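Local coordinates for protein chitinase (Paenibacillus sp. FPU-7, PDB 5GZT) that probably hydrolyses chitin and chitodextrins internally, cutting beta-1,4 linkages between N-acetylglucosamine units with two family 18 glycosyl hydrolase domains, at residues A457-T462 with D511-L516; A499-T504 with T584-Y589; Y577-D582 with Q680-P685. All coordinates share one frame; numbering follows the deposited sequence.

Interaction 1. Residues A457-T462 with D511-L516; sequences AGASKT and DSTVKL
Ala459 and Leu516 cover most of this contact, with Thr513, one turn before Leu516 on helix 510-519, completing it. The CB of Ala459 lies against both branches of Thr513, 3.6 Å from OG1 and 3.8 Å from CG2. That double touch follows from chi1 of Thr513, -54°, which turns CG2 anti to the backbone N and leaves OG1 beside it, the pair straddling the alanine methyl. The hydroxyl is not left without a mate: its main partner is the carbonyl O of Ser509, one turn back, so OG1 meets Ala459 by van der Waals contact while bonding to the residue that immediately precedes its helix. CG2 of Thr513 also reaches the CA of Ala459, at 3.8 Å.

With CG anti to the backbone N (chi1 168°), Leu516 reaches toward the 457-462 segment, and a turn at chi2 brings CD2 to the main chain. The CD2 methyl does the touching: the carbonyl O of Ala459 is 3.6 Å away and that of Ser460 3.9 Å, with the backbone N of Lys461 at about the same range. CD1 of Leu516 lies 4.4 Å from the CD of Lys461, while the rest of the lysine leads its ammonium away toward a long, weak ion pair with Asp465.

Ser460 takes no large share, because its CB points away from the helix; its OG instead accepts from the backbone N of Tyr463 as an N-cap of helix 461-464. Across the two segments the contact is van der Waals packing, methyl groups resting partly on carbonyl and hydroxyl oxygens. The loop beyond barrel strand 452-457 and the start of helix 461-464 pack on outer helix 510-519, as expected of the (beta/alpha)8 TIM barrel of family 18 glycosyl hydrolases.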
loop_
_atom_site.group_PDB
_atom_site.type_symbol
_atom_site.label_atom_id
_atom_site.label_comp_id
_atom_site.label_asym_id
_atom_site.label_seq_id
_atom_site.Cartn_x
_atom_site.Cartn_y
_atom_site.Cartn_z
ATOM N N ALA B 457 10.776 5.339 8.257
ATOM C CA ALA B 457 11.578 5.308 9.468
ATOM C C ALA B 457 12.539 4.116 9.533
ATOM O O ALA B 457 12.216 3.032 9.057
ATOM C CB ALA B 457 10.631 5.219 10.633
ATOM N N GLY B 458 13.640 4.320 10.227
ATOM C CA GLY B 458 14.631 3.335 10.449
ATOM C C GLY B 458 14.146 2.297 11.400
ATOM O O GLY B 458 13.340 2.565 12.327
ATOM N N ALA B 459 14.683 1.091 11.205
ATOM C CA ALA B 459 14.349 -0.023 12.066
ATOM C C ALA B 459 15.188 -0.038 13.327
ATOM O O ALA B 459 14.800 -0.639 14.338
ATOM C CB ALA B 459 14.432 -1.358 11.305
ATOM N N SER B 460 16.340 0.586 13.307
ATOM C CA SER B 460 17.253 0.429 14.459
ATOM C C SER B 460 16.806 1.170 15.745
ATOM O O SER B 460 16.039 2.146 15.710
ATOM C CB SER B 460 18.654 0.903 14.109
ATOM O OG SER B 460 18.670 2.301 13.759
ATOM N N LYS B 461 17.325 0.695 16.870
ATOM C CA LYS B 461 17.186 1.431 18.113
ATOM C C LYS B 461 17.853 2.839 17.984
ATOM O O LYS B 461 17.280 3.795 18.470
ATOM C CB LYS B 461 17.701 0.636 19.321
ATOM C CG LYS B 461 17.510 1.477 20.595
ATOM C CD LYS B 461 17.034 0.742 21.842
ATOM C CE LYS B 461 17.111 1.653 23.100
ATOM N NZ LYS B 461 18.529 2.149 23.348
ATOM N N THR B 462 18.990 2.956 17.277
ATOM C CA THR B 462 19.614 4.263 16.993
ATOM C C THR B 462 18.643 5.228 16.357
ATOM O O THR B 462 18.528 6.394 16.770
ATOM C CB THR B 462 20.820 4.119 16.086
ATOM O OG1 THR B 462 21.728 3.174 16.658
ATOM C CG2 THR B 462 21.541 5.441 15.903
ATOM N N ASP B 511 9.266 -8.373 13.270
ATOM C CA ASP B 511 8.665 -8.505 14.623
ATOM C C ASP B 511 9.481 -7.680 15.678
ATOM O O ASP B 511 8.908 -6.893 16.417
ATOM C CB ASP B 511 8.654 -9.938 14.982
ATOM C CG ASP B 511 7.950 -10.230 16.314
ATOM O OD1 ASP B 511 6.834 -9.742 16.532
ATOM O OD2 ASP B 511 8.584 -10.995 17.106
ATOM N N SER B 512 10.790 -7.808 15.686
ATOM C CA SER B 512 11.615 -7.003 16.587
ATOM C C SER B 512 11.380 -5.524 16.389
ATOM O O SER B 512 11.298 -4.798 17.385
ATOM C CB SER B 512 13.101 -7.369 16.537
ATOM O OG SER B 512 13.740 -6.884 15.346
ATOM N N THR B 513 11.204 -5.080 15.145
ATOM C CA THR B 513 10.989 -3.676 14.876
ATOM C C THR B 513 9.631 -3.169 15.313
ATOM O O THR B 513 9.498 -2.072 15.916
ATOM C CB THR B 513 11.220 -3.351 13.392
ATOM O OG1 THR B 513 12.529 -3.825 13.047
ATOM C CG2 THR B 513 11.182 -1.888 13.125
ATOM N N VAL B 514 8.601 -3.919 14.993
ATOM C CA VAL B 514 7.282 -3.554 15.342
ATOM C C VAL B 514 7.170 -3.518 16.875
ATOM O O VAL B 514 6.518 -2.613 17.402
ATOM C CB VAL B 514 6.242 -4.498 14.752
ATOM C CG1 VAL B 514 4.872 -4.273 15.383
ATOM C CG2 VAL B 514 6.167 -4.317 13.202
ATOM N N LYS B 515 7.865 -4.422 17.567
ATOM C CA LYS B 515 7.801 -4.485 19.023
ATOM C C LYS B 515 8.512 -3.212 19.578
ATOM O O LYS B 515 8.035 -2.644 20.532
ATOM C CB LYS B 515 8.437 -5.732 19.554
ATOM C CG LYS B 515 7.546 -6.943 19.421
ATOM C CD LYS B 515 8.341 -8.219 19.778
ATOM C CE LYS B 515 7.384 -9.374 19.764
ATOM N NZ LYS B 515 7.884 -10.764 19.776
ATOM N N LEU B 516 9.613 -2.793 18.961
ATOM C CA LEU B 516 10.317 -1.590 19.358
ATOM C C LEU B 516 9.440 -0.364 19.211
ATOM O O LEU B 516 9.339 0.459 20.138
ATOM C CB LEU B 516 11.645 -1.412 18.615
ATOM C CG LEU B 516 12.381 -0.069 18.693
ATOM C CD1 LEU B 516 13.081 0.118 20.079
ATOM C CD2 LEU B 516 13.405 0.001 17.577
#

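Interaction 2. Residues A499-T504 with T584-Y589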
loop_
_atom_site.group_PDB
_atom_site.type_symbol
_atom_site.label_atom_id
_atom_site.label_comp_id
_atom_site.label_asym_id
_atom_site.label_seq_id
_atom_site.Cartn_x
_atom_site.Cartn_y
_atom_site.Cartn_z
ATOM N N ALA B 499 13.509 -10.507 7.328
ATOM C CA ALA B 499 12.662 -11.578 7.884
ATOM C C ALA B 499 11.511 -11.108 8.741
ATOM O O ALA B 499 11.621 -10.063 9.393
ATOM C CB ALA B 499 13.526 -12.497 8.697
ATOM N N VAL B 500 10.442 -11.893 8.759
ATOM C CA VAL B 500 9.295 -11.586 9.573
ATOM C C VAL B 500 9.636 -11.760 11.089
ATOM O O VAL B 500 9.239 -10.922 11.872
ATOM C CB VAL B 500 8.094 -12.492 9.279
ATOM C CG1 VAL B 500 6.908 -12.046 10.042
ATOM C CG2 VAL B 500 7.704 -12.470 7.835
ATOM N N TYR B 501 10.213 -12.877 11.481
ATOM C CA TYR B 501 10.523 -13.192 12.868
ATOM C C TYR B 501 12.014 -13.326 13.121
ATOM O O TYR B 501 12.782 -13.726 12.202
ATOM C CB TYR B 501 9.812 -14.490 13.381
ATOM C CG TYR B 501 8.309 -14.452 13.237
ATOM C CD1 TYR B 501 7.493 -13.765 14.150
ATOM C CD2 TYR B 501 7.697 -15.013 12.112
ATOM C CE1 TYR B 501 6.109 -13.699 13.984
ATOM C CE2 TYR B 501 6.316 -14.934 11.913
ATOM C CZ TYR B 501 5.538 -14.262 12.811
ATOM O OH TYR B 501 4.225 -14.204 12.539
ATOM N N SER B 502 12.415 -13.068 14.381
ATOM C CA SER B 502 13.795 -13.279 14.804
ATOM C C SER B 502 13.910 -14.699 15.291
ATOM O O SER B 502 13.322 -15.087 16.300
ATOM C CB SER B 502 14.189 -12.345 15.969
ATOM O OG SER B 502 13.990 -11.009 15.671
ATOM N N ALA B 503 14.735 -15.468 14.604
ATOM C CA ALA B 503 14.931 -16.848 14.884
ATOM C C ALA B 503 16.032 -17.124 15.868
ATOM O O ALA B 503 16.031 -18.171 16.503
ATOM C CB ALA B 503 15.272 -17.565 13.573
ATOM N N THR B 504 17.001 -16.234 15.926
ATOM C CA THR B 504 18.072 -16.248 16.883
ATOM C C THR B 504 18.147 -14.856 17.517
ATOM O O THR B 504 17.618 -13.838 17.009
ATOM C CB THR B 504 19.460 -16.584 16.216
ATOM O OG1 THR B 504 19.742 -15.701 15.093
ATOM C CG2 THR B 504 19.467 -17.992 15.769
ATOM N N THR B 584 11.559 -20.711 11.213
ATOM C CA THR B 584 11.288 -19.877 12.409
ATOM C C THR B 584 11.238 -18.411 11.959
ATOM O O THR B 584 10.222 -17.686 12.233
ATOM C CB THR B 584 12.415 -20.085 13.382
ATOM O OG1 THR B 584 12.505 -21.467 13.698
ATOM C CG2 THR B 584 12.210 -19.270 14.637
ATOM N N ALA B 585 12.232 -17.953 11.169
ATOM C CA ALA B 585 12.163 -16.584 10.678
ATOM C C ALA B 585 11.083 -16.358 9.657
ATOM O O ALA B 585 10.622 -15.231 9.489
ATOM C CB ALA B 585 13.486 -16.194 10.048
ATOM N N LYS B 586 10.678 -17.425 8.947
ATOM C CA LYS B 586 9.726 -17.340 7.797
ATOM C C LYS B 586 10.335 -16.556 6.611
ATOM O O LYS B 586 9.714 -15.681 6.091
ATOM C CB LYS B 586 8.362 -16.827 8.149
ATOM C CG LYS B 586 7.758 -17.553 9.354
ATOM C CD LYS B 586 7.556 -19.075 9.190
ATOM C CE LYS B 586 6.804 -19.590 10.422
ATOM N NZ LYS B 586 6.711 -21.021 10.257
ATOM N N ALA B 587 11.543 -16.933 6.205
ATOM C CA ALA B 587 12.282 -16.263 5.176
ATOM C C ALA B 587 13.051 -17.256 4.302
ATOM O O ALA B 587 13.691 -18.193 4.808
ATOM C CB ALA B 587 13.297 -15.307 5.764
ATOM N N PRO B 588 13.123 -16.970 3.010
ATOM C CA PRO B 588 13.879 -17.836 2.123
ATOM C C PRO B 588 15.283 -17.273 1.904
ATOM O O PRO B 588 15.496 -16.054 2.077
ATOM C CB PRO B 588 13.101 -17.688 0.813
ATOM C CG PRO B 588 12.768 -16.157 0.834
ATOM C CD PRO B 588 12.498 -15.849 2.301
ATOM N N TYR B 589 16.208 -18.154 1.502
ATOM C CA TYR B 589 17.533 -17.730 1.126
ATOM C C TYR B 589 18.075 -18.758 0.154
ATOM O O TYR B 589 17.469 -19.871 0.013
ATOM C CB TYR B 589 18.428 -17.616 2.356
ATOM C CG TYR B 589 18.545 -18.834 3.194
ATOM C CD1 TYR B 589 17.593 -19.163 4.092
ATOM C CD2 TYR B 589 19.677 -19.626 3.159
ATOM C CE1 TYR B 589 17.708 -20.299 4.895
ATOM C CE2 TYR B 589 19.810 -20.721 4.006
ATOM C CZ TYR B 589 18.838 -21.020 4.898
ATOM O OH TYR B 589 18.927 -22.082 5.773
HETATM O O HOH W 1 10.401 -13.238 6.119
#
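The Tyr501 ring has the CG1 methyl of Val500 over one face, 3.5 Å above its plane and displaced toward the rim, and the CG of Lys586 at its edge, 3.7 Å from CD2. The carbonyl oxygens of Thr584 and Ala585 approach it obliquely. With chi1 at -56° its CG sits beside the backbone N, directing the ring toward Lys586, whose chain bends at chi2 and carries NZ onward to a salt bridge with Asp583. With the ring cut back to an alanine methyl here, the Lys586 methylenes would probably lose the edge they pack on.

Between the main chains, the N of Tyr501 donates to the O of Ala585 at 3.1 Å, nearly straight (168°), though the donor is tilted 24° from the carbonyl plane. Lys586, with positive phi, and Ala587 both face Asp582, forming a G1 beta bulge at the turn between strands 578-582 and 587-591 of an antiparallel sheet. A water accepts from the N of Val500 at 3.0 Å and appears to donate to the O of Lys586, though that distance is doubtfully short. Elsewhere in the contact, the CB of Ala499 touches those of Ala585 (3.9 Å) and Ala587, and the CB of Ala503 lies 3.7 Å from the Thr584 CG2 methyl.

Interaction 3. Residues Y577-D582 with Q680-P685; sequences YTRYWD and QGTLKP. With FMT (formic acid), chain H.
Arg579 grips the carbonyl O of Leu683 with both terminal nitrogens, NH1 at 2.9 Å and NH2 at 3.0 Å. The oxygen lies close to the guanidinium plane, but its two donors differ: NH1 arrives almost in line with the C=O bond, at 169°, whereas NH2 stands above the carbonyl plane. NH1 also donates to O1 of a formic acid, probably from the crystallisation liquor, 2.9 Å away. Pro685 closes over the arginine: its CA lies above one guanidinium face, offset toward the rim, and its CB is 3.3 Å from the O of Arg579.

These contacts depend on the shape of the arginine chain, extended at first with CG anti to the backbone N (chi1 -179°), then bent at chi3. Trp581, two residues on, sets its CB 4.3 Å from Pro685 CG, and its NE1 bonds to Asp583. On the other segment, the hydroxyl of Thr682 bonds to Glu745 and Thr602, and the backbone N of Leu683 to Asn713.

At this interdomain contact, edge strand 578-582 of the first family 18 domain, paired with strand 587-591, meets the loop between strands 668-678 and 692-695 of the immunoglobulin-like domain, while Ala603 of helix 602-614 touches Trp581 and Thr682.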
loop_
_atom_site.group_PDB
_atom_site.type_symbol
_atom_site.label_atom_id
_atom_site.label_comp_id
_atom_site.label_asym_id
_atom_site.label_seq_id
_atom_site.Cartn_x
_atom_site.Cartn_y
_atom_site.Cartn_z
ATOM N N TYR B 577 22.424 -22.717 -7.371
ATOM C CA TYR B 577 21.940 -22.078 -6.151
ATOM C C TYR B 577 20.736 -22.908 -5.611
ATOM O O TYR B 577 19.713 -23.095 -6.353
ATOM C CB TYR B 577 21.530 -20.618 -6.407
ATOM C CG TYR B 577 22.664 -19.644 -6.503
ATOM C CD1 TYR B 577 23.348 -19.472 -7.674
ATOM C CD2 TYR B 577 23.100 -18.960 -5.390
ATOM C CE1 TYR B 577 24.462 -18.599 -7.756
ATOM C CE2 TYR B 577 24.197 -18.099 -5.451
ATOM C CZ TYR B 577 24.873 -17.907 -6.625
ATOM O OH TYR B 577 25.977 -17.020 -6.631
ATOM N N THR B 578 20.816 -23.353 -4.348
ATOM C CA THR B 578 19.769 -24.140 -3.711
ATOM C C THR B 578 18.872 -23.145 -2.962
ATOM O O THR B 578 19.365 -22.242 -2.255
ATOM C CB THR B 578 20.386 -25.195 -2.797
ATOM O OG1 THR B 578 21.142 -26.070 -3.600
ATOM C CG2 THR B 578 19.388 -25.979 -2.063
ATOM N N ARG B 579 17.570 -23.337 -3.068
ATOM C CA ARG B 579 16.560 -22.593 -2.309
ATOM C C ARG B 579 16.366 -23.278 -0.952
ATOM O O ARG B 579 16.174 -24.476 -0.895
ATOM C CB ARG B 579 15.196 -22.518 -3.054
ATOM C CG ARG B 579 14.232 -21.697 -2.169
ATOM C CD ARG B 579 12.969 -21.301 -2.908
ATOM N NE ARG B 579 12.254 -22.429 -3.436
ATOM C CZ ARG B 579 11.168 -23.000 -2.904
ATOM N NH1 ARG B 579 10.705 -22.699 -1.667
ATOM N NH2 ARG B 579 10.574 -23.990 -3.568
ATOM N N TYR B 580 16.482 -22.507 0.140
ATOM C CA TYR B 580 16.261 -22.993 1.506
ATOM C C TYR B 580 15.208 -22.110 2.166
ATOM O O TYR B 580 14.926 -21.042 1.697
ATOM C CB TYR B 580 17.571 -22.853 2.292
ATOM C CG TYR B 580 18.634 -23.873 1.948
ATOM C CD1 TYR B 580 18.397 -25.210 2.088
ATOM C CD2 TYR B 580 19.883 -23.495 1.476
ATOM C CE1 TYR B 580 19.399 -26.157 1.817
ATOM C CE2 TYR B 580 20.877 -24.446 1.252
ATOM C CZ TYR B 580 20.620 -25.734 1.412
ATOM O OH TYR B 580 21.580 -26.659 1.136
ATOM N N TRP B 581 14.604 -22.568 3.265
ATOM C CA TRP B 581 13.636 -21.809 3.982
ATOM C C TRP B 581 14.009 -21.894 5.460
ATOM O O TRP B 581 14.347 -22.951 5.972
ATOM C CB TRP B 581 12.313 -22.512 3.798
ATOM C CG TRP B 581 11.135 -21.929 4.569
ATOM C CD1 TRP B 581 10.468 -22.518 5.620
ATOM C CD2 TRP B 581 10.474 -20.690 4.322
ATOM N NE1 TRP B 581 9.483 -21.705 6.017
ATOM C CE2 TRP B 581 9.431 -20.596 5.254
ATOM C CE3 TRP B 581 10.711 -19.612 3.450
ATOM C CZ2 TRP B 581 8.508 -19.519 5.290
ATOM C CZ3 TRP B 581 9.759 -18.526 3.452
ATOM C CH2 TRP B 581 8.724 -18.482 4.430
ATOM N N ASP B 582 13.882 -20.778 6.139
ATOM C CA ASP B 582 14.035 -20.746 7.595
ATOM C C ASP B 582 12.634 -20.712 8.167
ATOM O O ASP B 582 11.911 -19.746 8.065
ATOM C CB ASP B 582 14.820 -19.516 8.016
ATOM C CG ASP B 582 15.071 -19.453 9.572
ATOM O OD1 ASP B 582 14.233 -19.912 10.373
ATOM O OD2 ASP B 582 16.011 -18.782 9.991
ATOM N N GLN B 680 -0.198 -19.789 -6.875
ATOM C CA GLN B 680 -0.621 -19.335 -5.544
ATOM C C GLN B 680 -0.136 -20.382 -4.578
ATOM O O GLN B 680 -0.394 -21.553 -4.799
ATOM C CB GLN B 680 -2.123 -19.071 -5.520
ATOM C CG GLN B 680 -2.601 -18.691 -4.149
ATOM C CD GLN B 680 -3.954 -17.997 -4.125
ATOM O OE1 GLN B 680 -5.004 -18.659 -3.987
ATOM N NE2 GLN B 680 -3.934 -16.662 -4.192
ATOM N N GLY B 681 0.643 -19.977 -3.544
ATOM C CA GLY B 681 1.301 -20.954 -2.674
ATOM C C GLY B 681 2.728 -21.167 -3.115
ATOM O O GLY B 681 3.051 -20.948 -4.295
ATOM N N THR B 682 3.568 -21.647 -2.198
ATOM C CA THR B 682 4.979 -21.820 -2.420
ATOM C C THR B 682 5.387 -23.175 -1.969
ATOM O O THR B 682 5.340 -23.446 -0.780
ATOM C CB THR B 682 5.760 -20.717 -1.661
ATOM O OG1 THR B 682 5.121 -19.410 -1.888
ATOM C CG2 THR B 682 7.163 -20.700 -2.076
ATOM N N LEU B 683 5.888 -24.033 -2.881
ATOM C CA LEU B 683 6.351 -25.337 -2.500
ATOM C C LEU B 683 7.510 -25.231 -1.475
ATOM O O LEU B 683 8.356 -24.344 -1.540
ATOM C CB LEU B 683 6.867 -26.170 -3.681
ATOM C CG LEU B 683 5.930 -26.407 -4.883
ATOM C CD1 LEU B 683 6.692 -27.093 -5.982
ATOM C CD2 LEU B 683 4.758 -27.235 -4.379
ATOM N N LYS B 684 7.512 -26.191 -0.547
ATOM C CA LYS B 684 8.727 -26.551 0.183
ATOM C C LYS B 684 9.853 -26.745 -0.842
ATOM O O LYS B 684 9.638 -27.287 -1.968
ATOM C CB LYS B 684 8.527 -27.836 0.951
ATOM C CG LYS B 684 7.480 -27.723 2.081
ATOM C CD LYS B 684 7.261 -29.069 2.798
ATOM C CE LYS B 684 6.393 -29.985 2.001
ATOM N NZ LYS B 684 6.338 -31.422 2.429
ATOM N N PRO B 685 11.055 -26.396 -0.461
ATOM C CA PRO B 685 12.145 -26.588 -1.398
ATOM C C PRO B 685 12.254 -28.026 -1.910
ATOM O O PRO B 685 12.667 -28.231 -3.071
ATOM C CB PRO B 685 13.389 -26.144 -0.591
ATOM C CG PRO B 685 12.822 -25.183 0.404
ATOM C CD PRO B 685 11.431 -25.588 0.720
HETATM C C FMT H . 11.257 -20.819 0.642
HETATM O O1 FMT H . 12.376 -21.325 0.286
HETATM O O2 FMT H . 10.394 -19.888 0.070
#

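How the interactions relate
Interactions 1 and 2 both lie inside the first family 18 domain, with centres about 16 Å apart, and they meet where the loop 499-504 leads into helix 510-519: the N of Asp511 is 2.9 Å from the O of Val500, a probable hydrogen bond. Interaction 3 lies about 13 Å from interaction 2, centre to centre, and shares its antiparallel sheet, strands 578-582 and 587-591 being neighbours there. Interactions 1 and 3 do not touch; their nearest atoms are about 12 Å apart. Along the chain, the segments of interaction 2 alternate with those of both others, while interaction 1 closes before interaction 3 opens. Contact thus runs continuously from barrel helix through sheet to immunoglobulin-like domain.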